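Local coordinates for alpha-galactosidase (Thermus thermophilus, PDB 6LCJ), which probably hydrolyses terminal alpha-galactosyl residues as a hexameric glycosidase of family GH36, at residues His48-Trp58 and Leu384-Trp392; Gln247-Arg255 and Ala274-Trp285. One frame throughout, in Å; residues are numbered along the deposited sequence.

The centre of contact 1 lies about 8 Å from that of the chain, where the hairpin at one edge of the N-terminal beta-sandwich meets a helix of the parallel-stranded barrel. The centre of contact 2, also largely buried, lies about 24 Å out, at the periphery of the barrel domain, closing a detour of the chain between two barrel strands. The two share no helix or strand, and their nearest atoms are about 9 Å apart, although contact 2 is nested in sequence inside contact 1. Contact 1 buries an arginine among a histidine and backbone carbonyls. Contact 2 combines a tryptophan pair with a salt-bridge network and waters, and a second subunit comes within reach of it.

Contact 1 of 2, residues His48-Trp58 and Leu384-Trp392; sequences HGWQSWSLAAW and LRSTLHRLW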
# COMPACT_ATOMS: atom_id res chain seq x y z
N HIS E 48 -23.57 25.01 6.49
CA HIS E 48 -23.56 26.17 5.60
C HIS E 48 -22.31 26.18 4.72
O HIS E 48 -21.19 26.42 5.21
CB HIS E 48 -23.67 27.47 6.37
CG HIS E 48 -23.85 28.64 5.47
ND1 HIS E 48 -22.90 29.62 5.30
CD2 HIS E 48 -24.84 28.92 4.58
CE1 HIS E 48 -23.31 30.48 4.39
NE2 HIS E 48 -24.49 30.08 3.94
N GLY E 49 -22.49 25.97 3.42
CA GLY E 49 -21.37 26.02 2.49
C GLY E 49 -20.82 27.43 2.29
O GLY E 49 -21.43 28.44 2.64
N TRP E 50 -19.63 27.47 1.69
CA TRP E 50 -18.85 28.70 1.64
C TRP E 50 -19.42 29.73 0.68
O TRP E 50 -19.50 30.91 1.01
CB TRP E 50 -17.42 28.38 1.25
CG TRP E 50 -16.49 29.55 1.30
CD1 TRP E 50 -16.43 30.52 2.25
CD2 TRP E 50 -15.46 29.85 0.35
NE1 TRP E 50 -15.43 31.42 1.96
CE2 TRP E 50 -14.82 31.02 0.80
CE3 TRP E 50 -15.01 29.23 -0.83
CZ2 TRP E 50 -13.75 31.60 0.11
CZ3 TRP E 50 -13.95 29.80 -1.51
CH2 TRP E 50 -13.33 30.97 -1.04
N GLN E 51 -19.75 29.31 -0.54
CA GLN E 51 -20.08 30.24 -1.61
C GLN E 51 -21.45 29.90 -2.21
O GLN E 51 -22.13 28.96 -1.80
CB GLN E 51 -18.96 30.27 -2.67
CG GLN E 51 -18.52 28.92 -3.18
CD GLN E 51 -18.53 28.83 -4.70
OE1 GLN E 51 -19.46 29.33 -5.34
NE2 GLN E 51 -17.51 28.19 -5.27
N SER E 52 -21.84 30.71 -3.20
CA SER E 52 -23.16 30.61 -3.84
C SER E 52 -23.53 29.18 -4.19
O SER E 52 -24.60 28.70 -3.81
CB SER E 52 -23.18 31.48 -5.09
OG SER E 52 -23.15 32.86 -4.75
N TRP E 53 -22.66 28.49 -4.93
CA TRP E 53 -22.96 27.14 -5.42
C TRP E 53 -22.85 26.09 -4.32
O TRP E 53 -23.37 24.98 -4.50
CB TRP E 53 -22.03 26.80 -6.60
CG TRP E 53 -22.04 27.87 -7.67
CD1 TRP E 53 -23.11 28.63 -8.06
CD2 TRP E 53 -20.92 28.32 -8.45
NE1 TRP E 53 -22.73 29.51 -9.03
CE2 TRP E 53 -21.40 29.35 -9.29
CE3 TRP E 53 -19.57 27.96 -8.52
CZ2 TRP E 53 -20.56 30.02 -10.20
CZ3 TRP E 53 -18.74 28.64 -9.43
CH2 TRP E 53 -19.24 29.65 -10.26
N SER E 54 -22.21 26.41 -3.20
CA SER E 54 -21.96 25.42 -2.16
C SER E 54 -23.25 24.92 -1.52
O SER E 54 -24.27 25.61 -1.50
CB SER E 54 -21.04 26.00 -1.09
OG SER E 54 -19.75 26.24 -1.62
N LEU E 55 -23.19 23.70 -1.00
CA LEU E 55 -24.35 23.12 -0.33
C LEU E 55 -24.63 23.82 0.99
O LEU E 55 -23.73 23.97 1.83
CB LEU E 55 -24.13 21.63 -0.09
CG LEU E 55 -25.29 21.02 0.72
CD1 LEU E 55 -26.41 20.57 -0.19
CD2 LEU E 55 -24.82 19.89 1.63
N ALA E 56 -25.88 24.24 1.18
CA ALA E 56 -26.40 24.63 2.48
C ALA E 56 -27.60 23.75 2.78
O ALA E 56 -28.58 23.75 2.02
CB ALA E 56 -26.80 26.11 2.49
N ALA E 57 -27.53 22.99 3.88
CA ALA E 57 -28.60 22.05 4.20
C ALA E 57 -28.38 21.50 5.60
O ALA E 57 -27.28 21.62 6.16
CB ALA E 57 -28.66 20.90 3.20
N TRP E 58 -29.43 20.90 6.15
CA TRP E 58 -29.35 20.15 7.41
C TRP E 58 -28.86 18.74 7.12
O TRP E 58 -29.42 18.05 6.25
CB TRP E 58 -30.71 20.10 8.11
CG TRP E 58 -31.13 21.42 8.72
CD1 TRP E 58 -31.90 22.39 8.14
CD2 TRP E 58 -30.77 21.91 10.02
NE1 TRP E 58 -32.05 23.45 9.00
CE2 TRP E 58 -31.37 23.18 10.16
CE3 TRP E 58 -30.01 21.39 11.07
CZ2 TRP E 58 -31.24 23.95 11.32
CZ3 TRP E 58 -29.87 22.16 12.22
CH2 TRP E 58 -30.49 23.42 12.33
N LEU E 384 -32.66 24.65 -5.76
CA LEU E 384 -33.69 24.84 -4.74
C LEU E 384 -33.16 24.49 -3.35
O LEU E 384 -33.44 25.20 -2.38
CB LEU E 384 -34.92 24.01 -5.08
CG LEU E 384 -35.78 24.47 -6.27
CD1 LEU E 384 -36.77 23.37 -6.61
CD2 LEU E 384 -36.53 25.78 -6.00
N ARG E 385 -32.37 23.41 -3.24
CA ARG E 385 -31.98 22.93 -1.91
C ARG E 385 -31.16 23.96 -1.15
O ARG E 385 -31.38 24.18 0.05
CB ARG E 385 -31.21 21.62 -2.01
CG ARG E 385 -30.75 21.10 -0.63
CD ARG E 385 -30.40 19.61 -0.65
NE ARG E 385 -29.29 19.43 -1.56
CZ ARG E 385 -29.37 18.80 -2.73
NH1 ARG E 385 -30.52 18.23 -3.12
NH2 ARG E 385 -28.30 18.74 -3.51
N SER E 386 -30.19 24.60 -1.81
CA SER E 386 -29.32 25.55 -1.11
C SER E 386 -30.01 26.89 -0.90
O SER E 386 -29.86 27.51 0.16
CB SER E 386 -28.01 25.74 -1.88
OG SER E 386 -27.17 24.61 -1.70
N THR E 387 -30.76 27.36 -1.91
CA THR E 387 -31.51 28.60 -1.78
C THR E 387 -32.49 28.55 -0.61
O THR E 387 -32.55 29.48 0.21
CB THR E 387 -32.27 28.87 -3.08
OG1 THR E 387 -31.33 29.08 -4.13
CG2 THR E 387 -33.19 30.08 -2.94
N LEU E 388 -33.25 27.46 -0.50
CA LEU E 388 -34.21 27.34 0.59
C LEU E 388 -33.57 27.53 1.96
O LEU E 388 -34.25 27.97 2.90
CB LEU E 388 -34.91 25.98 0.52
CG LEU E 388 -36.07 25.90 -0.46
CD1 LEU E 388 -36.40 24.46 -0.82
CD2 LEU E 388 -37.28 26.63 0.10
N HIS E 389 -32.28 27.22 2.11
CA HIS E 389 -31.63 27.34 3.41
C HIS E 389 -30.85 28.63 3.56
O HIS E 389 -30.11 28.79 4.53
CB HIS E 389 -30.71 26.15 3.67
CG HIS E 389 -31.42 24.84 3.73
ND1 HIS E 389 -31.77 24.14 2.60
CD2 HIS E 389 -31.86 24.12 4.78
CE1 HIS E 389 -32.39 23.03 2.95
NE2 HIS E 389 -32.46 22.99 4.27
N ARG E 390 -30.99 29.55 2.61
CA ARG E 390 -30.33 30.84 2.70
C ARG E 390 -31.30 32.01 2.60
O ARG E 390 -30.85 33.15 2.40
CB ARG E 390 -29.23 30.93 1.63
CG ARG E 390 -28.01 30.11 1.97
CD ARG E 390 -27.00 30.08 0.84
NE ARG E 390 -25.69 29.62 1.28
CZ ARG E 390 -24.82 29.01 0.49
NH1 ARG E 390 -25.14 28.80 -0.79
NH2 ARG E 390 -23.64 28.62 0.95
N LEU E 391 -32.61 31.76 2.74
CA LEU E 391 -33.58 32.84 2.56
C LEU E 391 -33.52 33.86 3.69
O LEU E 391 -33.90 35.01 3.47
CB LEU E 391 -34.98 32.26 2.42
CG LEU E 391 -35.21 31.44 1.15
CD1 LEU E 391 -36.55 30.77 1.18
CD2 LEU E 391 -35.11 32.34 -0.08
N TRP E 392 -33.00 33.48 4.86
CA TRP E 392 -32.80 34.42 5.96
C TRP E 392 -31.90 35.58 5.58
O TRP E 392 -31.90 36.60 6.26
CB TRP E 392 -32.23 33.70 7.20
CG TRP E 392 -31.09 32.77 6.90
CD1 TRP E 392 -31.17 31.51 6.41
CD2 TRP E 392 -29.69 33.04 7.09
NE1 TRP E 392 -29.91 30.98 6.25
CE2 TRP E 392 -28.98 31.90 6.67
CE3 TRP E 392 -28.97 34.14 7.56
CZ2 TRP E 392 -27.60 31.82 6.71
CZ3 TRP E 392 -27.61 34.07 7.60
CH2 TRP E 392 -26.93 32.92 7.17
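The guanidinium of R390 lays one face over the methyl of A56, CB being 3.9 Å from R390 NE and offset toward the rim of the group. The overlap is part of the joint between the hairpin of strands 44-48 and 56-59, at an edge of the N-terminal beta-sandwich, and the turn that follows helix 380-388 in the TIM-barrel domain. The R390 chain runs extended from CG to NE, which carries its head into the mouth of the loop between the two hairpin strands. There R390 NE donates to H48 NE2 at 3.0 Å, nearly straight (166°). The acceptor lies in the guanidinium plane, while the imidazole stands almost upright to it, 83° between planes. H48 ND1 is bonded to S91 O, which fits NE2 acting as acceptor. R390 NH2 gives a weak bond to G49 O at 2.8 Å, both terminal nitrogens bond weakly to Q51 O, and NH1 also reaches V355 O; the buried charge is thus surrounded by carbonyls. W53, on the same loop, touches D304 just beyond strand 298-303, at the end of the barrel where TIM-barrel enzymes carry their active sites.

S386 OG approaches the hairpin backbone, 3.1 Å from S54 O. Further on, H389 ND1 donates to R385 O at 2.6 Å, in the imidazole plane, and NE2 meets Y464 OH, so both nitrogens fix the ring's rotation. Its face receives A57 CA in a CH-pi contact, 3.9 Å from the H389 ring centroid, whereas the ring's edge meets W58, with H389 CD2 3.8 Å from W58 CD1.

Contact 2 of 2, residues Gln247-Arg255 and Ala274-Trp285; sequences QKRPDWVLR and ALDAGNEEVVEW
W252 is held between R249 and V282, which lie against opposite faces of its indole. V282 CG2 presses on the five-membered ring, 3.3 Å from W252 CG, in a CH-pi contact; on the other side R249 CG sits over the centre of the ring system. The far edge of the indole points at W285, whose face it meets in an edge-to-face pair with planes 64° apart, W252 CZ3 lying 3.5 Å from W285 CG. Bends at chi2 (-45°) and chi3 (-73°) fold R249 back over the tryptophan and turn its guanidinium toward two carboxylates.

D251 is gripped side-on: R249 NE reaches OD1 at 3.0 Å and NH2 reaches OD2, each through a syn lone pair. E281 is met end-on, R249 NH1 and NH2 converging on OE2 from one face of the carboxylate, with NH2 2.8 Å away. R249 also makes a cation-pi contact with F14 of a neighbouring subunit. Putting a leucine here would probably leave D251 and E281 facing each other without their shared counter-charge and deprive that F14 of its cation-pi partner.

All this belongs to a beta-alpha-beta crossover of the TIM barrel, in which the chain leaving strand 229-234 makes a detour before helix 280-296 returns it to strand 298-303. V253 and L275 form a single beta bridge there, L254 N donating to A274 O and D276 N to W252 O, both at 2.9 Å. D276 OD1 closes an Asx turn onto G278 N. Next comes N279, the N-cap of helix 280-296, whose OD1 accepts from E281 N at 2.8 Å.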
# COMPACT_ATOMS: atom_id res chain seq x y z
N GLN E 247 0.03 34.93 -19.48
CA GLN E 247 1.40 34.98 -19.98
C GLN E 247 2.01 36.36 -19.80
O GLN E 247 3.18 36.48 -19.43
CB GLN E 247 1.44 34.58 -21.45
CG GLN E 247 1.12 33.12 -21.71
CD GLN E 247 0.18 32.94 -22.88
OE1 GLN E 247 0.09 33.81 -23.76
NE2 GLN E 247 -0.54 31.83 -22.90
N LYS E 248 1.24 37.42 -20.05
CA LYS E 248 1.80 38.76 -19.93
C LYS E 248 2.12 39.11 -18.48
O LYS E 248 3.17 39.71 -18.20
CB LYS E 248 0.85 39.78 -20.56
CG LYS E 248 1.55 41.00 -21.15
CD LYS E 248 2.02 41.97 -20.06
CE LYS E 248 3.18 42.87 -20.51
NZ LYS E 248 3.31 44.10 -19.65
N ARG E 249 1.24 38.77 -17.54
CA ARG E 249 1.38 39.16 -16.14
C ARG E 249 1.46 37.94 -15.22
O ARG E 249 0.59 37.75 -14.36
CB ARG E 249 0.24 40.08 -15.71
CG ARG E 249 0.29 41.48 -16.31
CD ARG E 249 1.71 42.10 -16.26
NE ARG E 249 2.14 42.51 -14.92
CZ ARG E 249 1.93 43.72 -14.40
NH1 ARG E 249 1.29 44.65 -15.10
NH2 ARG E 249 2.36 44.00 -13.18
N PRO E 250 2.52 37.12 -15.34
CA PRO E 250 2.67 35.97 -14.42
C PRO E 250 2.74 36.36 -12.96
O PRO E 250 2.37 35.55 -12.10
CB PRO E 250 4.00 35.34 -14.88
CG PRO E 250 4.74 36.48 -15.49
CD PRO E 250 3.68 37.24 -16.23
N ASP E 251 3.23 37.56 -12.65
CA ASP E 251 3.21 38.11 -11.30
C ASP E 251 1.80 38.44 -10.80
O ASP E 251 1.66 38.85 -9.64
CB ASP E 251 4.08 39.36 -11.23
CG ASP E 251 3.56 40.48 -12.12
OD1 ASP E 251 3.36 40.24 -13.34
OD2 ASP E 251 3.34 41.59 -11.59
N TRP E 252 0.78 38.29 -11.63
CA TRP E 252 -0.59 38.50 -11.17
C TRP E 252 -1.30 37.21 -10.76
O TRP E 252 -2.36 37.27 -10.12
CB TRP E 252 -1.42 39.19 -12.26
CG TRP E 252 -1.18 40.68 -12.36
CD1 TRP E 252 -0.19 41.39 -11.76
CD2 TRP E 252 -1.96 41.62 -13.11
NE1 TRP E 252 -0.30 42.73 -12.08
CE2 TRP E 252 -1.38 42.89 -12.91
CE3 TRP E 252 -3.09 41.51 -13.92
CZ2 TRP E 252 -1.89 44.05 -13.50
CZ3 TRP E 252 -3.60 42.66 -14.50
CH2 TRP E 252 -3.00 43.91 -14.29
N VAL E 253 -0.74 36.05 -11.09
CA VAL E 253 -1.37 34.77 -10.78
C VAL E 253 -1.25 34.49 -9.29
O VAL E 253 -0.18 34.65 -8.70
CB VAL E 253 -0.74 33.65 -11.62
CG1 VAL E 253 -1.27 32.29 -11.19
CG2 VAL E 253 -1.03 33.92 -13.10
N LEU E 254 -2.35 34.08 -8.67
CA LEU E 254 -2.31 33.63 -7.28
C LEU E 254 -1.45 32.37 -7.18
O LEU E 254 -1.68 31.39 -7.89
CB LEU E 254 -3.71 33.36 -6.77
CG LEU E 254 -3.79 32.92 -5.30
CD1 LEU E 254 -3.26 34.01 -4.39
CD2 LEU E 254 -5.24 32.58 -4.97
N ARG E 255 -0.45 32.42 -6.30
CA ARG E 255 0.53 31.35 -6.18
C ARG E 255 0.59 30.85 -4.75
O ARG E 255 0.27 31.58 -3.81
CB ARG E 255 1.92 31.81 -6.65
CG ARG E 255 2.02 31.91 -8.15
CD ARG E 255 3.13 32.83 -8.64
NE ARG E 255 3.01 33.06 -10.08
CZ ARG E 255 3.31 32.15 -11.01
NH1 ARG E 255 3.75 30.95 -10.66
NH2 ARG E 255 3.17 32.44 -12.28
N ALA E 274 -6.44 31.67 -10.71
CA ALA E 274 -6.98 32.87 -10.10
C ALA E 274 -5.98 34.00 -10.23
O ALA E 274 -4.76 33.77 -10.28
CB ALA E 274 -7.31 32.63 -8.62
N LEU E 275 -6.49 35.22 -10.31
CA LEU E 275 -5.67 36.41 -10.14
C LEU E 275 -5.64 36.76 -8.66
O LEU E 275 -6.62 36.55 -7.94
CB LEU E 275 -6.20 37.58 -10.96
CG LEU E 275 -6.24 37.32 -12.47
CD1 LEU E 275 -7.00 38.44 -13.16
CD2 LEU E 275 -4.85 37.14 -13.07
N ASP E 276 -4.50 37.28 -8.21
CA ASP E 276 -4.25 37.46 -6.78
C ASP E 276 -4.92 38.74 -6.31
O ASP E 276 -4.44 39.84 -6.59
CB ASP E 276 -2.74 37.49 -6.51
CG ASP E 276 -2.39 37.74 -5.06
OD1 ASP E 276 -3.29 37.84 -4.20
OD2 ASP E 276 -1.18 37.81 -4.77
N ALA E 277 -6.02 38.60 -5.58
CA ALA E 277 -6.75 39.76 -5.10
C ALA E 277 -6.03 40.47 -3.95
O ALA E 277 -6.51 41.51 -3.48
CB ALA E 277 -8.17 39.34 -4.68
N GLY E 278 -4.92 39.92 -3.47
CA GLY E 278 -4.08 40.67 -2.55
C GLY E 278 -3.10 41.60 -3.23
O GLY E 278 -2.47 42.41 -2.56
N ASN E 279 -2.97 41.49 -4.55
CA ASN E 279 -2.09 42.33 -5.34
C ASN E 279 -2.87 43.59 -5.73
O ASN E 279 -3.82 43.52 -6.52
CB ASN E 279 -1.61 41.55 -6.57
CG ASN E 279 -0.66 42.34 -7.45
OD1 ASN E 279 -0.72 43.56 -7.54
ND2 ASN E 279 0.22 41.63 -8.13
N GLU E 280 -2.47 44.74 -5.17
CA GLU E 280 -3.19 45.99 -5.40
C GLU E 280 -3.33 46.29 -6.88
O GLU E 280 -4.35 46.84 -7.32
CB GLU E 280 -2.49 47.15 -4.67
CG GLU E 280 -2.47 48.49 -5.43
CD GLU E 280 -3.75 49.31 -5.26
OE1 GLU E 280 -4.61 48.94 -4.41
OE2 GLU E 280 -3.91 50.32 -6.01
N GLU E 281 -2.35 45.88 -7.68
CA GLU E 281 -2.42 46.11 -9.12
C GLU E 281 -3.56 45.31 -9.75
O GLU E 281 -4.22 45.79 -10.68
CB GLU E 281 -1.09 45.74 -9.75
CG GLU E 281 -0.78 46.44 -11.04
CD GLU E 281 0.69 46.29 -11.40
OE1 GLU E 281 1.50 46.06 -10.48
OE2 GLU E 281 1.02 46.40 -12.61
N VAL E 282 -3.80 44.10 -9.26
CA VAL E 282 -4.86 43.27 -9.81
C VAL E 282 -6.22 43.85 -9.45
O VAL E 282 -7.11 43.95 -10.29
CB VAL E 282 -4.71 41.82 -9.33
CG1 VAL E 282 -6.03 41.06 -9.46
CG2 VAL E 282 -3.58 41.13 -10.08
N VAL E 283 -6.39 44.23 -8.18
CA VAL E 283 -7.62 44.89 -7.75
C VAL E 283 -7.88 46.14 -8.56
O VAL E 283 -9.02 46.44 -8.92
CB VAL E 283 -7.54 45.22 -6.25
CG1 VAL E 283 -8.80 45.92 -5.81
CG2 VAL E 283 -7.31 43.96 -5.46
N GLU E 284 -6.83 46.92 -8.84
CA GLU E 284 -6.97 48.12 -9.65
C GLU E 284 -7.45 47.78 -11.05
O GLU E 284 -8.32 48.46 -11.61
CB GLU E 284 -5.61 48.83 -9.70
CG GLU E 284 -5.57 50.22 -10.28
CD GLU E 284 -4.15 50.80 -10.19
OE1 GLU E 284 -3.71 51.11 -9.06
OE2 GLU E 284 -3.48 50.90 -11.24
N TRP E 285 -6.90 46.71 -11.63
CA TRP E 285 -7.29 46.26 -12.96
C TRP E 285 -8.74 45.78 -12.97
O TRP E 285 -9.51 46.12 -13.88
CB TRP E 285 -6.31 45.18 -13.40
CG TRP E 285 -6.60 44.47 -14.68
CD1 TRP E 285 -6.14 44.80 -15.93
CD2 TRP E 285 -7.36 43.26 -14.84
NE1 TRP E 285 -6.59 43.88 -16.86
CE2 TRP E 285 -7.34 42.93 -16.21
CE3 TRP E 285 -8.06 42.44 -13.96
CZ2 TRP E 285 -8.00 41.81 -16.72
CZ3 TRP E 285 -8.71 41.32 -14.46
CH2 TRP E 285 -8.67 41.02 -15.82
O HOH W 1 0.47 38.27 -7.14
O HOH W 2 2.43 42.90 -9.77
O HOH W 3 -4.06 30.64 -9.56
O HOH W 4 0.32 35.08 -5.31